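Local coordinates for protein fimbrium subunit Fim1C (Bacteroides vulgatus, PDB 4QB7) that probably serves as a component of the tip of a fimbrium, a cell-surface filament that mediates adhesion and biofilm formation, at residues 100-104 / 105-109; 132-135 / 136-139. One frame throughout, in Å; residues are numbered along the deposited sequence.

Interaction 1 (100-104 / 105-109)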
ATOM      1  N   GLU A 100     -15.739  -0.970   3.646  1.00 45.87           N
ATOM      2  CA  GLU A 100     -16.239   0.404   3.750  1.00 46.42           C
ATOM      3  C   GLU A 100     -17.738   0.375   4.057  1.00 52.45           C
ATOM      4  O   GLU A 100     -18.514  -0.079   3.216  1.00 53.99           O
ATOM      5  CB  GLU A 100     -15.954   1.150   2.428  1.00 47.66           C
ATOM      6  CG  GLU A 100     -16.442   2.587   2.367  1.00 55.37           C
ATOM      7  CD  GLU A 100     -15.935   3.479   3.472  1.00 64.19           C
ATOM      8  OE1 GLU A 100     -14.736   3.829   3.444  1.00 59.81           O
ATOM      9  OE2 GLU A 100     -16.724   3.792   4.390  1.00 59.61           O
ATOM     10  N   SER A 101     -18.160   0.820   5.249  1.00 50.78           N
ATOM     11  CA  SER A 101     -19.595   0.775   5.609  1.00 51.55           C
ATOM     12  C   SER A 101     -20.394   1.940   5.003  1.00 58.72           C
ATOM     13  O   SER A 101     -21.619   1.848   4.923  1.00 61.09           O
ATOM     14  CB  SER A 101     -19.797   0.730   7.122  1.00 52.76           C
ATOM     15  OG  SER A 101     -19.295   1.896   7.748  1.00 61.85           O
ATOM     16  N   LYS A 102     -19.708   3.009   4.557  1.00 55.59           N
ATOM     17  CA  LYS A 102     -20.306   4.203   3.932  1.00 56.60           C
ATOM     18  C   LYS A 102     -19.719   4.338   2.502  1.00 59.68           C
ATOM     19  O   LYS A 102     -18.875   5.213   2.255  1.00 59.79           O
ATOM     20  CB  LYS A 102     -20.016   5.451   4.807  1.00 59.43           C
ATOM     21  CG  LYS A 102     -20.363   5.299   6.297  1.00 63.44           C
ATOM     22  CD  LYS A 102     -21.872   5.143   6.565  1.00 65.13           C
ATOM     23  CE  LYS A 102     -22.197   4.957   8.033  1.00 71.20           C
ATOM     24  NZ  LYS A 102     -21.944   3.562   8.500  1.00 80.19           N
ATOM     25  N   PRO A 103     -20.091   3.431   1.562  1.00 54.24           N
ATOM     26  CA  PRO A 103     -19.422   3.408   0.249  1.00 53.17           C
ATOM     27  C   PRO A 103     -19.740   4.575  -0.691  1.00 59.04           C
ATOM     28  O   PRO A 103     -19.158   4.657  -1.778  1.00 57.23           O
ATOM     29  CB  PRO A 103     -19.933   2.097  -0.349  1.00 53.98           C
ATOM     30  CG  PRO A 103     -21.256   1.904   0.249  1.00 58.07           C
ATOM     31  CD  PRO A 103     -21.053   2.314   1.666  1.00 54.43           C
ATOM     32  N   GLU A 104     -20.696   5.428  -0.309  1.00 58.28           N
ATOM     33  CA  GLU A 104     -21.092   6.562  -1.121  1.00 58.98           C
ATOM     34  C   GLU A 104     -20.176   7.744  -0.885  1.00 63.98           C
ATOM     35  O   GLU A 104     -20.073   8.597  -1.761  1.00 64.77           O
ATOM     36  CB  GLU A 104     -22.537   6.946  -0.830  1.00 61.40           C
ATOM     37  CG  GLU A 104     -23.526   6.201  -1.691  1.00 71.13           C
ATOM     38  CD  GLU A 104     -24.939   6.741  -1.615  1.00 97.94           C
ATOM     39  OE1 GLU A 104     -25.152   7.921  -1.979  1.00 94.75           O
ATOM     40  OE2 GLU A 104     -25.845   5.971  -1.221  1.00 99.13           O
ATOM     41  N   VAL A 105     -19.508   7.796   0.283  1.00 60.72           N
ATOM     42  CA  VAL A 105     -18.639   8.914   0.661  1.00 60.79           C
ATOM     43  C   VAL A 105     -17.233   8.484   1.131  1.00 63.58           C
ATOM     44  O   VAL A 105     -16.322   9.318   1.127  1.00 63.32           O
ATOM     45  CB  VAL A 105     -19.311   9.803   1.735  1.00 66.26           C
ATOM     46  CG1 VAL A 105     -20.508  10.544   1.157  1.00 67.52           C
ATOM     47  CG2 VAL A 105     -19.713   8.999   2.968  1.00 66.15           C
ATOM     48  N   GLY A 106     -17.081   7.235   1.575  1.00 58.60           N
ATOM     49  CA  GLY A 106     -15.795   6.716   2.041  1.00 56.74           C
ATOM     50  C   GLY A 106     -15.361   7.183   3.414  1.00 59.81           C
ATOM     51  O   GLY A 106     -14.197   7.512   3.614  1.00 59.14           O
ATOM     52  N   THR A 107     -16.283   7.184   4.378  1.00 56.65           N
ATOM     53  CA  THR A 107     -16.064   7.608   5.760  1.00 56.49           C
ATOM     54  C   THR A 107     -14.968   6.781   6.449  1.00 60.72           C
ATOM     55  O   THR A 107     -14.036   7.344   7.023  1.00 61.25           O
ATOM     56  CB  THR A 107     -17.395   7.497   6.524  1.00 60.65           C
ATOM     57  OG1 THR A 107     -18.386   8.245   5.829  1.00 63.07           O
ATOM     58  CG2 THR A 107     -17.304   7.976   7.952  1.00 57.75           C
ATOM     59  N   ASP A 108     -15.099   5.455   6.403  1.00 56.60           N
ATOM     60  CA  ASP A 108     -14.215   4.525   7.080  1.00 54.93           C
ATOM     61  C   ASP A 108     -12.821   4.437   6.482  1.00 57.34           C
ATOM     62  O   ASP A 108     -11.846   4.541   7.221  1.00 56.40           O
ATOM     63  CB  ASP A 108     -14.830   3.109   7.073  1.00 56.13           C
ATOM     64  CG  ASP A 108     -16.219   2.941   7.673  1.00 65.04           C
ATOM     65  OD1 ASP A 108     -16.737   3.913   8.263  1.00 67.66           O
ATOM     66  OD2 ASP A 108     -16.776   1.822   7.576  1.00 65.89           O
ATOM     67  N   GLN A 109     -12.718   4.162   5.162  1.00 53.52           N
ATOM     68  CA  GLN A 109     -11.443   3.855   4.518  1.00 51.44           C
ATOM     69  C   GLN A 109     -11.017   4.812   3.430  1.00 55.12           C
ATOM     70  O   GLN A 109      -9.929   4.632   2.881  1.00 55.20           O
ATOM     71  CB  GLN A 109     -11.524   2.441   3.898  1.00 51.60           C
ATOM     72  CG  GLN A 109     -12.257   1.362   4.714  1.00 51.10           C
ATOM     73  CD  GLN A 109     -11.620   1.016   6.050  1.00 58.14           C
ATOM     74  OE1 GLN A 109     -10.511   1.463   6.396  1.00 50.28           O
ATOM     75  NE2 GLN A 109     -12.277   0.144   6.807  1.00 41.48           N
TER
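The chain doubles back between Glu100 and Asp108, whose CA atoms lie 5.7 Å apart, and within the bend Gly106 N bonds to Lys102 O at 2.8 Å. Glycine suits position 106, where phi is positive (76°). The buried carboxylate of Glu100 accepts backbone N-H groups of the loop. Its CG lies anti to the backbone N and the chain then bends at chi2 (56°), which carries the acid across to the returning limb. There Glu100 OE1 takes Gln109 N at 2.7 Å on its syn side, and OE2 accepts Asp108 N with its syn lone pair; the anti lone pair of OE2 takes Lys102 N from its own limb. With an alanine here, the amides of Lys102, Asp108 and Gln109 would probably lose their carboxylate acceptor, and the two limbs would be less firmly tied. Asp108 answers in reverse: its OD2 receives both Ser101 N (2.9 Å), from above the carboxylate plane, and Ser101 OG (2.5 Å), serine supplying a second donor to the acid. Lys102 lays CB and CG obliquely against Thr107. In this fimbrillin-like beta architecture the loop, held by carboxylate-to-backbone bonds, links strands 90-97 and 111-113; Glu100 touches Ile111 and Pro103 packs on Leu113.

Interaction 2 (132-135 / 136-139). With SO4 (sulfate ion), chain R.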
ATOM      1  N   ASN A 132      -2.529  11.205  11.085  1.00 53.49           N
ATOM      2  CA  ASN A 132      -1.810  10.537  12.181  1.00 52.72           C
ATOM      3  C   ASN A 132      -0.395  10.156  11.727  1.00 54.32           C
ATOM      4  O   ASN A 132       0.010   9.009  11.843  1.00 53.75           O
ATOM      5  CB  ASN A 132      -2.606   9.327  12.728  1.00 56.14           C
ATOM      6  CG  ASN A 132      -1.960   8.530  13.855  1.00 85.99           C
ATOM      7  OD1 ASN A 132      -1.096   9.005  14.617  1.00 74.48           O
ATOM      8  ND2 ASN A 132      -2.343   7.265  13.946  1.00 82.47           N
ATOM      9  N   ASN A 133       0.348  11.122  11.186  1.00 50.62           N
ATOM     10  CA  ASN A 133       1.728  10.930  10.725  1.00 50.16           C
ATOM     11  C   ASN A 133       1.938   9.656   9.888  1.00 53.21           C
ATOM     12  O   ASN A 133       2.869   8.898  10.149  1.00 53.22           O
ATOM     13  CB  ASN A 133       2.701  10.979  11.898  1.00 50.53           C
ATOM     14  CG  ASN A 133       2.741  12.373  12.449  1.00 87.05           C
ATOM     15  OD1 ASN A 133       2.363  12.601  13.600  1.00 86.29           O
ATOM     16  ND2 ASN A 133       3.079  13.363  11.595  1.00 78.47           N
ATOM     17  N   TRP A 134       1.075   9.456   8.852  1.00 48.49           N
ATOM     18  CA  TRP A 134       1.114   8.354   7.873  1.00 46.78           C
ATOM     19  C   TRP A 134       0.855   6.965   8.481  1.00 52.01           C
ATOM     20  O   TRP A 134       1.072   5.963   7.800  1.00 52.40           O
ATOM     21  CB  TRP A 134       2.470   8.343   7.129  1.00 43.83           C
ATOM     22  CG  TRP A 134       2.843   9.683   6.570  1.00 44.13           C
ATOM     23  CD1 TRP A 134       3.579  10.654   7.186  1.00 47.07           C
ATOM     24  CD2 TRP A 134       2.395  10.239   5.330  1.00 43.67           C
ATOM     25  NE1 TRP A 134       3.627  11.780   6.397  1.00 47.04           N
ATOM     26  CE2 TRP A 134       2.905  11.552   5.250  1.00 48.15           C
ATOM     27  CE3 TRP A 134       1.629   9.745   4.267  1.00 44.94           C
ATOM     28  CZ2 TRP A 134       2.688  12.370   4.138  1.00 47.93           C
ATOM     29  CZ3 TRP A 134       1.412  10.554   3.167  1.00 47.11           C
ATOM     30  CH2 TRP A 134       1.938  11.851   3.108  1.00 48.21           C
ATOM     31  N   LYS A 135       0.375   6.895   9.728  1.00 49.31           N
ATOM     32  CA  LYS A 135       0.212   5.631  10.443  1.00 49.06           C
ATOM     33  C   LYS A 135      -1.170   5.069  10.261  1.00 56.65           C
ATOM     34  O   LYS A 135      -1.434   3.971  10.740  1.00 59.57           O
ATOM     35  CB  LYS A 135       0.581   5.786  11.944  1.00 50.17           C
ATOM     36  CG  LYS A 135       1.995   6.383  12.130  1.00 55.22           C
ATOM     37  CD  LYS A 135       2.689   6.057  13.434  1.00 64.62           C
ATOM     38  CE  LYS A 135       3.708   7.103  13.836  1.00 77.80           C
ATOM     39  NZ  LYS A 135       3.078   8.230  14.593  1.00 90.37           N
ATOM     40  N   ASP A 136      -2.032   5.767   9.508  1.00 52.71           N
ATOM     41  CA  ASP A 136      -3.408   5.339   9.255  1.00 51.78           C
ATOM     42  C   ASP A 136      -3.657   4.913   7.798  1.00 51.06           C
ATOM     43  O   ASP A 136      -4.813   4.688   7.441  1.00 51.97           O
ATOM     44  CB  ASP A 136      -4.371   6.488   9.595  1.00 55.78           C
ATOM     45  CG  ASP A 136      -4.539   6.826  11.060  1.00 74.42           C
ATOM     46  OD1 ASP A 136      -3.972   6.091  11.911  1.00 75.00           O
ATOM     47  OD2 ASP A 136      -5.242   7.833  11.361  1.00 83.52           O
HETATM   48  N   MSE A 137      -2.599   4.826   6.951  1.00 42.33           N
HETATM   49  CA  MSE A 137      -2.720   4.481   5.524  1.00 37.87           C
HETATM   50  C   MSE A 137      -3.343   3.113   5.384  1.00 45.20           C
HETATM   51  O   MSE A 137      -3.064   2.215   6.183  1.00 46.34           O
HETATM   52  CB  MSE A 137      -1.360   4.538   4.786  1.00 36.68           C
HETATM   53  CG  MSE A 137      -0.635   5.872   4.942  1.00 38.15           C
HETATM   54 SE   MSE A 137       1.033   5.920   4.025  0.75 39.08          SE
HETATM   55  CE  MSE A 137       0.527   6.790   2.505  1.00 36.68           C
ATOM     56  N   ILE A 138      -4.228   2.980   4.402  1.00 41.85           N
ATOM     57  CA  ILE A 138      -4.959   1.759   4.132  1.00 40.95           C
ATOM     58  C   ILE A 138      -4.174   0.866   3.169  1.00 46.23           C
ATOM     59  O   ILE A 138      -3.674   1.336   2.148  1.00 45.32           O
ATOM     60  CB  ILE A 138      -6.346   2.160   3.558  1.00 44.02           C
ATOM     61  CG1 ILE A 138      -7.183   3.044   4.536  1.00 44.27           C
ATOM     62  CG2 ILE A 138      -7.124   0.972   2.999  1.00 44.29           C
ATOM     63  CD1 ILE A 138      -7.388   2.535   5.944  1.00 50.55           C
ATOM     64  N   ASP A 139      -4.068  -0.430   3.501  1.00 44.39           N
ATOM     65  CA  ASP A 139      -3.463  -1.434   2.618  1.00 42.61           C
ATOM     66  C   ASP A 139      -4.640  -2.036   1.836  1.00 46.87           C
ATOM     67  O   ASP A 139      -5.242  -3.025   2.272  1.00 47.61           O
ATOM     68  CB  ASP A 139      -2.656  -2.468   3.427  1.00 43.28           C
ATOM     69  CG  ASP A 139      -2.081  -3.632   2.639  1.00 49.35           C
ATOM     70  OD1 ASP A 139      -2.018  -3.534   1.387  1.00 47.34           O
ATOM     71  OD2 ASP A 139      -1.689  -4.655   3.280  1.00 56.32           O
TER
HETATM   72  S   SO4 R 417      -3.232  14.599  11.678  0.70 99.03           S
HETATM   73  O1  SO4 R 417      -3.945  13.394  12.097  0.70 96.33           O
HETATM   74  O2  SO4 R 417      -2.143  14.320  10.707  0.70 98.06           O
HETATM   75  O3  SO4 R 417      -4.195  15.516  11.072  0.70 98.61           O
HETATM   76  O4  SO4 R 417      -2.637  15.200  12.875  0.70101.40           O
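Asn132 and Asp136 cross at about a right angle, with amide and carboxylate planes 63° apart. Asn132 ND2 gives a nearly straight hydrogen bond to Asp136 OD1 at 2.9 Å; the acceptor lies in the plane of the asparagine amide, yet the donor approaches from above the plane of the carboxylate. With CG anti to its own nitrogen (chi1 179°), Asn132 swings its amide toward Asp136, where ND2 reaches OD1. The bond ties the start of a type I' turn, Asn132 to Lys135, to the residue just after it, and Lys135 N closes the turn on Asn132 O. The turn needs positive phi at its two central residues, Asn133 and Trp134; asparagine takes that conformation readily, tryptophan less so. The backbone N of Asn132 bonds O1 of a sulfate ion, probably from the crystallisation liquor, at 2.8 Å.

Trp134 and Met137, a selenomethionine, form the buried half. They meet obliquely: methionine's flexible chain, here with selenium in place of sulfur, sets SE and CE at the indole's edge, CE 3.6 Å from Trp134 CE3. This is a Met-aromatic contact. Trp134 NE1 is satisfied by Asp230 O. Within the fimbrillin-like beta architecture the segment leads from strand 123-127 into strand 141-143, and both Trp134 and Met137 lie against Leu268 of strand 259-270.

Overall arrangement
Both are local contacts within connecting loops, and they follow one another in series: interaction 1 bridges strands 90-97 and 111-113, interaction 2 strands 123-127 and 141-143. Strands 90-97 and 141-143 are antiparallel neighbours in the large mixed sheet, while 111-113 and 123-127 pair in a separate small sheet, so the two loops join the same two sheets. Their centres lie 16 Å apart, and they meet where Gln109 OE1 packs 3.3 Å from Ile138 CD1. Interaction 1 is a surface contact, whereas interaction 2 is partly buried and its centre lies nearer the centre of the chain. A sulfate about 3 Å from the side chain of Ser101 is separate from the one at Asn132.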